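Local structure of virulent strain associated lipoprotein (Borreliella spielmanii A14S, 6FZZ) at residues 48-53 with 79-84; 74-79 with 108-113. The protein is an outer surface lipoprotein of the PFam54 family that, like the related BBE31 of Borrelia burgdorferi, probably binds glutathione and helps in colonising the mammalian host. All blocks are in the same frame, centred on the assembly; numbering follows the deposited sequence.

Contact 1 (48-53 with 79-84); sequences YGILAF and LTYGIL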
loop_
_atom_site.group_PDB
_atom_site.type_symbol
_atom_site.label_atom_id
_atom_site.label_comp_id
_atom_site.label_asym_id
_atom_site.label_seq_id
_atom_site.Cartn_x
_atom_site.Cartn_y
_atom_site.Cartn_z
ATOM N N TYR A 48 -1.340 -8.026 14.998
ATOM C CA TYR A 48 -0.406 -8.884 14.224
ATOM C C TYR A 48 1.055 -8.623 14.549
ATOM O O TYR A 48 1.906 -8.912 13.709
ATOM C CB TYR A 48 -0.644 -8.764 12.673
ATOM C CG TYR A 48 -2.082 -9.020 12.201
ATOM C CD1 TYR A 48 -2.601 -10.341 12.115
ATOM C CD2 TYR A 48 -2.936 -7.983 11.834
ATOM C CE1 TYR A 48 -3.870 -10.586 11.709
ATOM C CE2 TYR A 48 -4.247 -8.229 11.433
ATOM C CZ TYR A 48 -4.697 -9.544 11.341
ATOM O OH TYR A 48 -5.989 -9.820 10.948
ATOM N N GLY A 49 1.301 -8.116 15.765
ATOM C CA GLY A 49 2.559 -7.771 16.346
ATOM C C GLY A 49 3.203 -6.525 15.698
ATOM O O GLY A 49 4.435 -6.340 15.772
ATOM N N ILE A 50 2.387 -5.698 15.043
ATOM C CA ILE A 50 2.879 -4.476 14.385
ATOM C C ILE A 50 2.957 -3.378 15.396
ATOM O O ILE A 50 2.046 -2.528 15.539
ATOM C CB ILE A 50 2.019 -4.072 13.163
ATOM C CG1 ILE A 50 2.095 -5.197 12.125
ATOM C CG2 ILE A 50 2.573 -2.808 12.526
ATOM C CD1 ILE A 50 1.040 -5.118 11.008
ATOM N N LEU A 51 4.033 -3.411 16.154
ATOM C CA LEU A 51 4.186 -2.472 17.263
ATOM C C LEU A 51 4.415 -1.057 16.720
ATOM O O LEU A 51 4.196 -0.069 17.451
ATOM C CB LEU A 51 5.345 -2.861 18.172
ATOM C CG LEU A 51 5.217 -4.015 19.206
ATOM C CD1 LEU A 51 6.510 -4.068 20.045
ATOM C CD2 LEU A 51 4.042 -3.883 20.161
ATOM N N ALA A 52 4.834 -0.973 15.446
ATOM C CA ALA A 52 5.028 0.296 14.752
ATOM C C ALA A 52 3.833 1.225 14.815
ATOM O O ALA A 52 3.991 2.500 14.861
ATOM C CB ALA A 52 5.448 0.013 13.326
ATOM N N PHE A 53 2.627 0.629 14.838
ATOM C CA PHE A 53 1.401 1.423 14.952
ATOM C C PHE A 53 1.410 2.352 16.170
ATOM O O PHE A 53 0.899 3.483 16.115
ATOM C CB PHE A 53 0.164 0.523 14.981
ATOM C CG PHE A 53 -0.107 -0.199 13.688
ATOM C CD1 PHE A 53 0.149 0.403 12.444
ATOM C CD2 PHE A 53 -0.697 -1.446 13.720
ATOM C CE1 PHE A 53 -0.130 -0.259 11.258
ATOM C CE2 PHE A 53 -1.012 -2.118 12.543
ATOM C CZ PHE A 53 -0.729 -1.531 11.312
ATOM N N LEU A 79 -5.014 -0.058 5.387
ATOM C CA LEU A 79 -4.139 0.244 4.233
ATOM C C LEU A 79 -2.780 -0.425 4.451
ATOM O O LEU A 79 -2.116 -0.851 3.482
ATOM C CB LEU A 79 -4.006 1.715 4.038
ATOM C CG LEU A 79 -5.319 2.430 3.590
ATOM C CD1 LEU A 79 -5.165 3.927 3.594
ATOM C CD2 LEU A 79 -5.781 2.010 2.172
ATOM N N THR A 80 -2.364 -0.520 5.715
ATOM C CA THR A 80 -1.132 -1.239 6.079
ATOM C C THR A 80 -1.185 -2.737 5.712
ATOM O O THR A 80 -0.255 -3.277 5.119
ATOM C CB THR A 80 -0.764 -1.035 7.584
ATOM O OG1 THR A 80 -0.573 0.364 7.874
ATOM C CG2 THR A 80 0.547 -1.761 7.893
ATOM N N TYR A 81 -2.293 -3.398 6.078
ATOM C CA TYR A 81 -2.525 -4.808 5.754
ATOM C C TYR A 81 -2.552 -4.992 4.212
ATOM O O TYR A 81 -2.119 -6.021 3.676
ATOM C CB TYR A 81 -3.844 -5.269 6.395
ATOM C CG TYR A 81 -3.865 -5.057 7.905
ATOM C CD1 TYR A 81 -2.695 -5.202 8.646
ATOM C CD2 TYR A 81 -5.037 -4.784 8.590
ATOM C CE1 TYR A 81 -2.694 -5.024 9.996
ATOM C CE2 TYR A 81 -5.052 -4.612 9.967
ATOM C CZ TYR A 81 -3.873 -4.724 10.654
ATOM O OH TYR A 81 -3.765 -4.583 12.029
ATOM N N GLY A 82 -3.035 -3.975 3.511
ATOM C CA GLY A 82 -3.042 -4.000 2.058
ATOM C C GLY A 82 -1.648 -3.977 1.414
ATOM O O GLY A 82 -1.361 -4.790 0.548
ATOM N N ILE A 83 -0.806 -3.041 1.826
ATOM C CA ILE A 83 0.499 -2.856 1.231
ATOM C C ILE A 83 1.437 -3.961 1.700
ATOM O O ILE A 83 2.332 -4.406 0.949
ATOM C CB ILE A 83 1.092 -1.434 1.519
ATOM C CG1 ILE A 83 2.336 -1.175 0.633
ATOM C CG2 ILE A 83 1.524 -1.237 2.962
ATOM C CD1 ILE A 83 2.024 -1.018 -0.825
ATOM N N LEU A 84 1.171 -4.505 2.886
ATOM C CA LEU A 84 1.970 -5.665 3.362
ATOM C C LEU A 84 1.262 -6.992 3.078
ATOM O O LEU A 84 1.416 -7.970 3.798
ATOM C CB LEU A 84 2.247 -5.511 4.847
ATOM C CG LEU A 84 3.000 -4.229 5.292
ATOM C CD1 LEU A 84 3.267 -4.303 6.791
ATOM C CD2 LEU A 84 4.320 -4.106 4.508
#
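Tyr-48 meets Tyr-81 in a T-shaped stack: its CD2-CE2 edge stands over one face of the Tyr-81 ring, with the centroids 5.1 Å apart and the planes at 84°. The touch is close, Tyr-48 CD2 coming 3.5 Å from Tyr-81 CE1, and the edge lies toward the CZ-OH end of the Tyr-81 ring. Ile-50 reaches the same ring differently, its CD1 lying in the ring plane at the edge, 3.9 Å from Tyr-81 CE1. Phe-53 completes the set. Its CE2 approaches Tyr-81 OH at 3.7 Å, while its CE1-CZ edge faces Thr-80, where CZ packs against Thr-80 CG2 at 3.7 Å. Ile-50 CG2 sits over the centre of one Phe-53 face.

The Tyr-81 ring gets its reach from the first torsion, which sets CG beside the backbone N (chi1 -57°) and sends the phenol out from helix 71-83 into the loop. In segment 48-53, Ile-50 is the centre of an inverse gamma turn, with the 3-10 segment that carries Phe-53 following directly.

No hydrogen bond crosses between 48-53 and 79-84; the polar tips are satisfied further out. Tyr-48 OH bonds to Lys-39 O, Tyr-81 OH to Glu-43 OE1, and Thr-80 OG1 to Tyr-76 O in the preceding helical turn. Segment 48-53 itself thus rests on the helix through aromatic and aliphatic contact, joining the loop after helix 15-41 to helix 71-83 in this all-helical PFam54 protein, while Glu-43, earlier in the same loop, adds a polar tie that probably limits how far the central phenol can swing.

Contact 2 (74-79 with 108-113); sequences KAYRKL and IFNTSI
Tyr-76 reaches across to helix 105-126 and ends at Asn-110. From CB the ring leaves with CG opposite the backbone N (chi1 -173°), which carries it across Ile-113. CG and CD2 lie near Ile-113 CG2, a methyl centred over the ring in a CH-pi contact, 3.8 Å from the centroid and only 9° off the normal. CE1 meets Ile-113 CG1 at 3.8 Å, and CE2 passes Asn-110 OD1 at 3.4 Å. At the tip, OH donates to Asn-110 OD1 over 2.6 Å; the donor is tilted out of the carbonyl plane, and the ring and amide planes are steeply inclined to each other. The same OH rests 3.3 Å from Phe-109 CB. One turn along, Leu-79 CB packs on Ile-113 CG1 at 4.1 Å, extending the apolar patch.

Asn-110 ND2 hydrogen-bonds a tetraethylene glycol, probably from the crystallisation liquor. The two helix segments cross almost at right angles, 82°, with their axes 10.2 Å apart, and Tyr-76 and Ile-113 bury the most area where they cross. Helix 15-41 borders helix 71-83 through Lys-74, Arg-77 and Lys-78, while helix 180-209 packs on Ile-108, Thr-111 and Ser-112 in this all-helical fold.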
loop_
_atom_site.group_PDB
_atom_site.type_symbol
_atom_site.label_atom_id
_atom_site.label_comp_id
_atom_site.label_asym_id
_atom_site.label_seq_id
_atom_site.Cartn_x
_atom_site.Cartn_y
_atom_site.Cartn_z
ATOM N N LYS A 74 -8.085 3.001 12.196
ATOM C CA LYS A 74 -8.500 1.738 11.586
ATOM C C LYS A 74 -8.252 1.716 10.076
ATOM O O LYS A 74 -7.735 0.713 9.561
ATOM C CB LYS A 74 -9.951 1.431 11.867
ATOM C CG LYS A 74 -10.166 1.182 13.357
ATOM C CD LYS A 74 -11.612 0.802 13.571
ATOM C CE LYS A 74 -11.949 0.580 15.013
ATOM N NZ LYS A 74 -13.401 0.252 14.989
ATOM N N ALA A 75 -8.569 2.825 9.409
ATOM C CA ALA A 75 -8.307 2.985 7.955
ATOM C C ALA A 75 -6.815 2.844 7.636
ATOM O O ALA A 75 -6.416 2.134 6.675
ATOM C CB ALA A 75 -8.888 4.305 7.441
ATOM N N TYR A 76 -5.979 3.506 8.433
ATOM C CA TYR A 76 -4.516 3.507 8.216
ATOM C C TYR A 76 -4.057 2.045 8.396
ATOM O O TYR A 76 -3.278 1.529 7.600
ATOM C CB TYR A 76 -3.835 4.430 9.242
ATOM C CG TYR A 76 -2.372 4.665 9.063
ATOM C CD1 TYR A 76 -1.435 3.621 9.196
ATOM C CD2 TYR A 76 -1.891 5.977 8.816
ATOM C CE1 TYR A 76 -0.077 3.867 9.032
ATOM C CE2 TYR A 76 -0.546 6.206 8.612
ATOM C CZ TYR A 76 0.349 5.152 8.749
ATOM O OH TYR A 76 1.664 5.431 8.585
ATOM N N ARG A 77 -4.529 1.358 9.450
ATOM C CA ARG A 77 -4.159 -0.060 9.617
ATOM C C ARG A 77 -4.574 -0.961 8.456
ATOM O O ARG A 77 -3.799 -1.816 8.007
ATOM C CB ARG A 77 -4.703 -0.629 10.922
ATOM C CG ARG A 77 -4.054 0.008 12.099
ATOM C CD ARG A 77 -4.186 -0.827 13.386
ATOM N NE ARG A 77 -5.575 -1.203 13.817
ATOM C CZ ARG A 77 -6.363 -0.482 14.603
ATOM N NH1 ARG A 77 -6.034 0.735 14.952
ATOM N NH2 ARG A 77 -7.531 -0.961 14.997
ATOM N N LYS A 78 -5.811 -0.823 8.025
ATOM C CA LYS A 78 -6.315 -1.549 6.873
ATOM C C LYS A 78 -5.437 -1.306 5.639
ATOM O O LYS A 78 -5.126 -2.241 4.952
ATOM C CB LYS A 78 -7.758 -1.103 6.591
ATOM C CG LYS A 78 -8.436 -1.738 5.400
ATOM C CD LYS A 78 -9.773 -1.078 5.028
ATOM C CE LYS A 78 -9.571 0.147 4.142
ATOM N NZ LYS A 78 -8.887 -0.148 2.842
ATOM N N LEU A 79 -5.014 -0.058 5.387
ATOM C CA LEU A 79 -4.139 0.244 4.233
ATOM C C LEU A 79 -2.780 -0.425 4.451
ATOM O O LEU A 79 -2.116 -0.851 3.482
ATOM C CB LEU A 79 -4.006 1.715 4.038
ATOM C CG LEU A 79 -5.319 2.430 3.590
ATOM C CD1 LEU A 79 -5.165 3.927 3.594
ATOM C CD2 LEU A 79 -5.781 2.010 2.172
ATOM N N ILE A 108 8.692 5.309 6.459
ATOM C CA ILE A 108 8.318 4.054 5.766
ATOM C C ILE A 108 6.785 3.886 5.753
ATOM O O ILE A 108 6.194 3.573 4.678
ATOM C CB ILE A 108 8.955 2.816 6.485
ATOM C CG1 ILE A 108 10.434 2.762 6.232
ATOM C CG2 ILE A 108 8.287 1.511 6.070
ATOM C CD1 ILE A 108 10.842 2.300 4.823
ATOM N N PHE A 109 6.146 4.014 6.927
ATOM C CA PHE A 109 4.726 3.685 7.031
ATOM C C PHE A 109 3.877 4.780 6.388
ATOM O O PHE A 109 2.981 4.483 5.582
ATOM C CB PHE A 109 4.275 3.368 8.471
ATOM C CG PHE A 109 4.616 1.954 8.898
ATOM C CD1 PHE A 109 5.887 1.642 9.393
ATOM C CD2 PHE A 109 3.668 0.952 8.804
ATOM C CE1 PHE A 109 6.197 0.345 9.766
ATOM C CE2 PHE A 109 3.980 -0.342 9.203
ATOM C CZ PHE A 109 5.247 -0.638 9.640
ATOM N N ASN A 110 4.169 6.039 6.655
ATOM C CA ASN A 110 3.306 7.085 6.077
ATOM C C ASN A 110 3.360 7.097 4.535
ATOM O O ASN A 110 2.342 7.365 3.845
ATOM C CB ASN A 110 3.653 8.481 6.636
ATOM C CG ASN A 110 3.243 8.667 8.093
ATOM O OD1 ASN A 110 2.391 7.959 8.665
ATOM N ND2 ASN A 110 3.826 9.710 8.712
ATOM N N THR A 111 4.549 6.857 4.013
ATOM C CA THR A 111 4.762 6.889 2.586
ATOM C C THR A 111 4.019 5.720 1.927
ATOM O O THR A 111 3.321 5.943 0.934
ATOM C CB THR A 111 6.276 6.943 2.185
ATOM O OG1 THR A 111 6.905 8.045 2.799
ATOM C CG2 THR A 111 6.423 7.164 0.699
ATOM N N SER A 112 4.130 4.524 2.522
ATOM C CA SER A 112 3.584 3.277 2.007
ATOM C C SER A 112 2.081 3.335 2.033
ATOM O O SER A 112 1.409 2.948 1.069
ATOM C CB SER A 112 3.999 2.058 2.943
ATOM O OG SER A 112 5.343 2.029 2.947
ATOM N N ILE A 113 1.540 3.827 3.140
ATOM C CA ILE A 113 0.114 3.867 3.333
ATOM C C ILE A 113 -0.519 4.957 2.462
ATOM O O ILE A 113 -1.665 4.839 2.077
ATOM C CB ILE A 113 -0.197 3.981 4.857
ATOM C CG1 ILE A 113 -0.301 2.597 5.475
ATOM C CG2 ILE A 113 -1.378 4.834 5.154
ATOM C CD1 ILE A 113 1.043 1.888 5.568
#

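Contacts 1 and 2 share helix 71-83 and lie with centres about 7 Å apart. Thr-80 of contact 1 packs on contact 2: its CG2 lies 3.9 Å from Phe-109 CE2, and Ile-113 also packs against it. Two more joints tie loop 48-53 to contact 2, Phe-53 CE2 at 3.5 Å from Arg-77 CD and Ala-52 CB at 3.7 Å from Phe-109 CE1. Glu-43 links the polar ends, hydrogen-bonded to Tyr-81 OH through OE1 and forming a salt bridge with Arg-77 through OE2. A tetraethylene glycol lies about 3 Å from the Asn-110 side chain, and one lies about 6 Å from that of Tyr-81; whether either place relates to glutathione binding is not established.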